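Local coordinates for UDP-glucose:anthocyanidin 3-O-glucosyltransferase (Clitoria ternatea, PDB 4REL), which is a plant glycosyltransferase of the UDP-glycosyltransferase family, built on the two-domain GT-B fold, at residues F116-L121 with N197-V202; V129-F134 with P204-V209. One frame throughout, in Å; residues are numbered along the deposited sequence.

Contact 1: F116-L121 with N197-V202. With KMP (3,5,7-trihydroxy-2-(4-hydroxyphenyl)-4H-chromen-4-one), chain B.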
loop_
_atom_site.group_PDB
_atom_site.type_symbol
_atom_site.label_atom_id
_atom_site.label_comp_id
_atom_site.label_asym_id
_atom_site.label_seq_id
_atom_site.Cartn_x
_atom_site.Cartn_y
_atom_site.Cartn_z
ATOM N N PHE A 116 -12.149 2.266 0.247
ATOM C CA PHE A 116 -12.493 2.686 1.610
ATOM C C PHE A 116 -13.508 3.830 1.625
ATOM O O PHE A 116 -14.172 4.055 2.640
ATOM C CB PHE A 116 -11.259 3.114 2.413
ATOM C CG PHE A 116 -10.346 1.981 2.807
ATOM C CD1 PHE A 116 -10.692 0.656 2.551
ATOM C CD2 PHE A 116 -9.133 2.248 3.433
ATOM C CE1 PHE A 116 -9.844 -0.389 2.915
ATOM C CE2 PHE A 116 -8.274 1.201 3.805
ATOM C CZ PHE A 116 -8.634 -0.114 3.536
ATOM N N VAL A 117 -13.604 4.576 0.526
ATOM C CA VAL A 117 -14.570 5.676 0.465
ATOM C C VAL A 117 -15.909 5.103 0.023
ATOM O O VAL A 117 -16.386 5.337 -1.088
ATOM C CB VAL A 117 -14.101 6.813 -0.465
ATOM C CG1 VAL A 117 -15.032 8.030 -0.335
ATOM C CG2 VAL A 117 -12.680 7.218 -0.100
ATOM N N THR A 118 -16.522 4.330 0.907
ATOM C CA THR A 118 -17.720 3.593 0.523
ATOM C C THR A 118 -18.910 4.508 0.254
ATOM O O THR A 118 -19.822 4.132 -0.480
ATOM C CB THR A 118 -18.100 2.545 1.572
ATOM O OG1 THR A 118 -18.380 3.211 2.807
ATOM C CG2 THR A 118 -16.942 1.553 1.775
ATOM N N SER A 119 -18.905 5.707 0.834
ATOM C CA SER A 119 -19.974 6.674 0.551
ATOM C C SER A 119 -20.032 7.050 -0.934
ATOM O O SER A 119 -21.070 7.494 -1.427
ATOM C CB SER A 119 -19.822 7.938 1.401
ATOM O OG SER A 119 -20.133 7.662 2.757
ATOM N N SER A 120 -18.921 6.883 -1.648
ATOM C CA SER A 120 -18.918 7.222 -3.070
ATOM C C SER A 120 -19.750 6.250 -3.904
ATOM O O SER A 120 -20.162 6.580 -5.013
ATOM C CB SER A 120 -17.489 7.368 -3.623
ATOM O OG SER A 120 -16.812 6.130 -3.636
ATOM N N LEU A 121 -20.020 5.057 -3.374
ATOM C CA LEU A 121 -20.919 4.151 -4.076
ATOM C C LEU A 121 -22.338 4.707 -4.065
ATOM O O LEU A 121 -23.055 4.615 -5.069
ATOM C CB LEU A 121 -20.875 2.743 -3.461
ATOM C CG LEU A 121 -21.973 1.770 -3.912
ATOM C CD1 LEU A 121 -21.921 1.475 -5.400
ATOM C CD2 LEU A 121 -21.850 0.474 -3.107
ATOM N N ASN A 197 -15.445 -3.097 7.459
ATOM C CA ASN A 197 -16.244 -4.303 7.623
ATOM C C ASN A 197 -17.453 -4.386 6.698
ATOM O O ASN A 197 -18.062 -5.437 6.580
ATOM C CB ASN A 197 -16.694 -4.453 9.069
ATOM C CG ASN A 197 -15.551 -4.804 9.985
ATOM O OD1 ASN A 197 -15.586 -4.518 11.183
ATOM N ND2 ASN A 197 -14.513 -5.412 9.419
ATOM N N SER A 198 -17.798 -3.280 6.048
ATOM C CA SER A 198 -18.911 -3.273 5.102
ATOM C C SER A 198 -18.460 -3.650 3.695
ATOM O O SER A 198 -19.284 -3.745 2.783
ATOM C CB SER A 198 -19.583 -1.896 5.050
ATOM O OG SER A 198 -18.805 -0.955 4.320
ATOM N N LEU A 199 -17.161 -3.862 3.506
ATOM C CA LEU A 199 -16.639 -4.080 2.148
ATOM C C LEU A 199 -17.192 -5.337 1.459
ATOM O O LEU A 199 -17.307 -5.375 0.237
ATOM C CB LEU A 199 -15.112 -4.101 2.152
ATOM C CG LEU A 199 -14.433 -2.738 2.288
ATOM C CD1 LEU A 199 -12.957 -2.954 2.585
ATOM C CD2 LEU A 199 -14.625 -1.900 1.010
ATOM N N GLY A 200 -17.528 -6.357 2.241
ATOM C CA GLY A 200 -18.101 -7.572 1.687
ATOM C C GLY A 200 -19.418 -7.312 0.981
ATOM O O GLY A 200 -19.743 -7.955 -0.023
ATOM N N VAL A 201 -20.181 -6.351 1.491
ATOM C CA VAL A 201 -21.455 -6.007 0.887
ATOM C C VAL A 201 -21.268 -4.915 -0.172
ATOM O O VAL A 201 -21.967 -4.888 -1.192
ATOM C CB VAL A 201 -22.450 -5.528 1.958
ATOM C CG1 VAL A 201 -23.706 -4.964 1.311
ATOM C CG2 VAL A 201 -22.819 -6.677 2.871
ATOM N N VAL A 202 -20.316 -4.025 0.072
ATOM C CA VAL A 202 -20.067 -2.899 -0.833
ATOM C C VAL A 202 -19.425 -3.323 -2.163
ATOM O O VAL A 202 -19.907 -2.960 -3.237
ATOM C CB VAL A 202 -19.209 -1.807 -0.146
ATOM C CG1 VAL A 202 -18.654 -0.803 -1.180
ATOM C CG2 VAL A 202 -20.024 -1.078 0.917
HETATM C C1 KMP B . -6.823 -2.960 7.201
HETATM C C2 KMP B . -6.204 -2.398 6.097
HETATM C C3 KMP B . -5.749 -0.993 6.173
HETATM C C4 KMP B . -5.961 -0.232 7.420
HETATM C C5 KMP B . -6.596 -0.881 8.473
HETATM C C6 KMP B . -7.012 -2.210 8.361
HETATM C C9 KMP B . -5.078 -0.341 5.024
HETATM C C10 KMP B . -4.657 1.069 5.186
HETATM C C11 KMP B . -4.925 1.755 6.493
HETATM C C14 KMP B . -4.530 3.176 6.744
HETATM C C15 KMP B . -4.142 4.033 5.717
HETATM C C16 KMP B . -3.781 5.343 5.989
HETATM C C17 KMP B . -3.801 5.809 7.294
HETATM C C18 KMP B . -4.189 4.964 8.326
HETATM C C19 KMP B . -4.555 3.653 8.049
HETATM O O12 KMP B . -5.548 1.076 7.523
HETATM O O13 KMP B . -4.882 -0.971 3.958
HETATM O O24 KMP B . -3.441 7.097 7.557
HETATM O O27 KMP B . -4.031 1.678 4.141
HETATM O O29 KMP B . -7.630 -2.794 9.424
HETATM O O30 KMP B . -6.009 -3.112 4.954
HETATM O O HOH W 1 -19.738 1.456 4.395
#

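Contact 2: V129-F134 with P204-V209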
loop_
_atom_site.group_PDB
_atom_site.type_symbol
_atom_site.label_atom_id
_atom_site.label_comp_id
_atom_site.label_asym_id
_atom_site.label_seq_id
_atom_site.Cartn_x
_atom_site.Cartn_y
_atom_site.Cartn_z
ATOM N N VAL A 129 -24.403 6.001 -12.338
ATOM C CA VAL A 129 -23.179 5.763 -13.107
ATOM C C VAL A 129 -22.438 4.580 -12.503
ATOM O O VAL A 129 -22.621 4.269 -11.322
ATOM C CB VAL A 129 -22.230 7.003 -13.099
ATOM C CG1 VAL A 129 -22.906 8.216 -13.729
ATOM C CG2 VAL A 129 -21.757 7.316 -11.673
ATOM N N PRO A 130 -21.592 3.915 -13.303
ATOM C CA PRO A 130 -20.798 2.822 -12.733
ATOM C C PRO A 130 -19.842 3.275 -11.632
ATOM O O PRO A 130 -19.293 4.387 -11.677
ATOM C CB PRO A 130 -20.009 2.287 -13.933
ATOM C CG PRO A 130 -20.115 3.335 -15.000
ATOM C CD PRO A 130 -21.414 4.035 -14.763
ATOM N N TRP A 131 -19.650 2.402 -10.648
ATOM C CA TRP A 131 -18.716 2.649 -9.564
ATOM C C TRP A 131 -17.574 1.648 -9.653
ATOM O O TRP A 131 -17.783 0.428 -9.597
ATOM C CB TRP A 131 -19.422 2.496 -8.212
ATOM C CG TRP A 131 -18.595 2.936 -7.027
ATOM C CD1 TRP A 131 -18.179 4.202 -6.741
ATOM C CD2 TRP A 131 -18.103 2.100 -5.968
ATOM N NE1 TRP A 131 -17.455 4.209 -5.566
ATOM C CE2 TRP A 131 -17.400 2.930 -5.072
ATOM C CE3 TRP A 131 -18.204 0.729 -5.685
ATOM C CZ2 TRP A 131 -16.788 2.438 -3.915
ATOM C CZ3 TRP A 131 -17.601 0.244 -4.532
ATOM C CH2 TRP A 131 -16.900 1.094 -3.665
ATOM N N ILE A 132 -16.364 2.167 -9.808
ATOM C CA ILE A 132 -15.183 1.332 -9.954
ATOM C C ILE A 132 -14.357 1.498 -8.690
ATOM O O ILE A 132 -13.937 2.602 -8.359
ATOM C CB ILE A 132 -14.360 1.749 -11.181
ATOM C CG1 ILE A 132 -15.188 1.551 -12.457
ATOM C CG2 ILE A 132 -13.055 0.968 -11.238
ATOM C CD1 ILE A 132 -14.518 2.059 -13.724
ATOM N N ALA A 133 -14.151 0.402 -7.966
ATOM C CA ALA A 133 -13.425 0.457 -6.700
ATOM C C ALA A 133 -11.944 0.146 -6.916
ATOM O O ALA A 133 -11.593 -0.802 -7.634
ATOM C CB ALA A 133 -14.041 -0.500 -5.673
ATOM N N PHE A 134 -11.083 0.950 -6.294
ATOM C CA PHE A 134 -9.634 0.800 -6.437
ATOM C C PHE A 134 -9.086 0.242 -5.124
ATOM O O PHE A 134 -9.463 0.709 -4.040
ATOM C CB PHE A 134 -9.011 2.170 -6.756
ATOM C CG PHE A 134 -7.499 2.159 -6.897
ATOM C CD1 PHE A 134 -6.888 1.496 -7.953
ATOM C CD2 PHE A 134 -6.698 2.852 -5.985
ATOM C CE1 PHE A 134 -5.500 1.514 -8.097
ATOM C CE2 PHE A 134 -5.303 2.875 -6.122
ATOM C CZ PHE A 134 -4.708 2.195 -7.188
ATOM N N PRO A 204 -19.222 -6.065 -4.142
ATOM C CA PRO A 204 -19.932 -6.684 -5.269
ATOM C C PRO A 204 -20.824 -5.712 -6.049
ATOM O O PRO A 204 -21.309 -6.050 -7.141
ATOM C CB PRO A 204 -20.783 -7.768 -4.586
ATOM C CG PRO A 204 -19.992 -8.128 -3.369
ATOM C CD PRO A 204 -19.478 -6.796 -2.886
ATOM N N GLN A 205 -21.046 -4.519 -5.510
ATOM C CA GLN A 205 -21.877 -3.538 -6.202
ATOM C C GLN A 205 -21.056 -2.711 -7.189
ATOM O O GLN A 205 -21.608 -1.935 -7.967
ATOM C CB GLN A 205 -22.587 -2.631 -5.189
ATOM C CG GLN A 205 -23.457 -3.419 -4.204
ATOM C CD GLN A 205 -24.165 -2.540 -3.207
ATOM O OE1 GLN A 205 -25.007 -1.709 -3.576
ATOM N NE2 GLN A 205 -23.838 -2.716 -1.929
ATOM N N ALA A 206 -19.737 -2.883 -7.148
ATOM C CA ALA A 206 -18.849 -2.178 -8.069
ATOM C C ALA A 206 -18.909 -2.779 -9.464
ATOM O O ALA A 206 -18.933 -4.003 -9.624
ATOM C CB ALA A 206 -17.421 -2.196 -7.559
ATOM N N LYS A 207 -18.917 -1.914 -10.475
ATOM C CA LYS A 207 -18.846 -2.354 -11.868
ATOM C C LYS A 207 -17.559 -3.142 -12.108
ATOM O O LYS A 207 -17.546 -4.137 -12.851
ATOM C CB LYS A 207 -18.917 -1.130 -12.786
ATOM C CG LYS A 207 -18.726 -1.427 -14.266
ATOM C CD LYS A 207 -19.876 -2.225 -14.850
ATOM C CE LYS A 207 -19.782 -2.240 -16.380
ATOM N NZ LYS A 207 -20.968 -2.887 -17.020
ATOM N N ALA A 208 -16.481 -2.698 -11.467
ATOM C CA ALA A 208 -15.214 -3.419 -11.470
ATOM C C ALA A 208 -14.421 -3.074 -10.216
ATOM O O ALA A 208 -14.577 -1.985 -9.646
ATOM C CB ALA A 208 -14.403 -3.083 -12.726
ATOM N N VAL A 209 -13.587 -4.008 -9.771
ATOM C CA VAL A 209 -12.639 -3.731 -8.708
ATOM C C VAL A 209 -11.257 -3.783 -9.344
ATOM O O VAL A 209 -10.903 -4.773 -10.000
ATOM C CB VAL A 209 -12.740 -4.757 -7.549
ATOM C CG1 VAL A 209 -11.624 -4.528 -6.540
ATOM C CG2 VAL A 209 -14.097 -4.658 -6.861
HETATM O O HOH W 2 -21.474 0.235 -9.936
#

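Contact 1: F116-L121 with N197-V202
T118 and V202 are the backbone positions that come nearest, their CA atoms 7.0 Å apart, and side chains carry most of the contact between the segments. T118 CG2 is the centre of the contact. It lies anti to the T118 carbonyl carbon and points at the other segment, where V202 CG2 is 4.1 Å away and S198 OG 4.0 Å. The T118 and V202 side chains cross at about a right angle. L121 runs alongside V202 in the opposite sense, with L121 CD2 3.9 Å from V202 CG1. F116 starts away from the other segment, but its ring carries it back, and F116 CE1 meets L199 CD1 at 4.0 Å. L199 CD1 lies at the ring edge, near its plane. C9 of KMP is also at the edge, 3.8 Å from F116 CE2, so one ring touches both L199 and the ligand.

A water joins the two hydroxyls. It is 2.7 Å from T118 OG1 and donates to S198 OG at 2.6 Å. S198 OG is also hydrogen-bonded to T195 O.

The contact is packing on the parallel sheet of one Rossmann-like half, reaching the KMP pocket through F116. It joins the loop leading into helix 119-127, with L121 of that helix, to S198 and the short helix 199-202. W131 and W135 of strand 131-135 pack on it, and L93 of helix 89-104 packs behind segment 116-121.

Contact 2: V129-F134 with P204-V209
W131 has CG anti to the backbone N (chi1 -171°), which places the six-membered part of the indole beside A206. W131 CE3 is 3.6 Å from A206 CB, and the methyl approaches the ring obliquely. K207 also extends its CG anti to the backbone N (chi1 175°). Its CB and CG lie along P130, with K207 CB 3.8 Å from P130 CB, while a bend at chi2 accompanies the turn of the ammonium end away from the other segment. On the face shared by A133 and V209, A133 CB meets V209 CG2 at 4.3 Å.

The main chains run parallel, as neighbouring strands of the seven-stranded sheet. A133 pairs with V209. A133 N donates to A208 O at 2.9 Å, nearly in line with the carbonyl. K207 N donates to W131 O at 2.7 Å, but this bond is more bent, with 136° at the hydrogen, and its donor is tilted out of the carbonyl plane. At the edge of the pairing a water accepts from W131 N and donates to Q205 O, bridging the chains before the strands draw together.

Two direct bonds and a water pair backbone groups here, and A206 CB packs against both the indole and A133 CB. Polar backbone pairing is thus flanked by apolar side chains, on adjacent parallel strands of a Rossmann-like sheet with strand order 3-2-1-4-5-6-7.

How the contacts relate
The two contacts lie side by side, their centres 10 Å apart, and W131 is the main bridge between them. W131 NE1 is 2.8 Å from S120 OG of contact 1, a probable hydrogen bond, and W131 CH2 packs on V202 CG1 at 3.6 Å. L121 CD2 also reaches Q205 CD at 3.8 Å. Helix 119-127 leads into strand 131-135, and helix 199-202 leads into strand 208-211, so contact 1 lies at the helices and the loops before them, and contact 2 at the strands that follow. Contact 1 reaches the KMP pocket through F116, beside H17, which is hydrogen-bonded to KMP. Contact 2 is further off, with the V209 side chain about 13 Å from KMP.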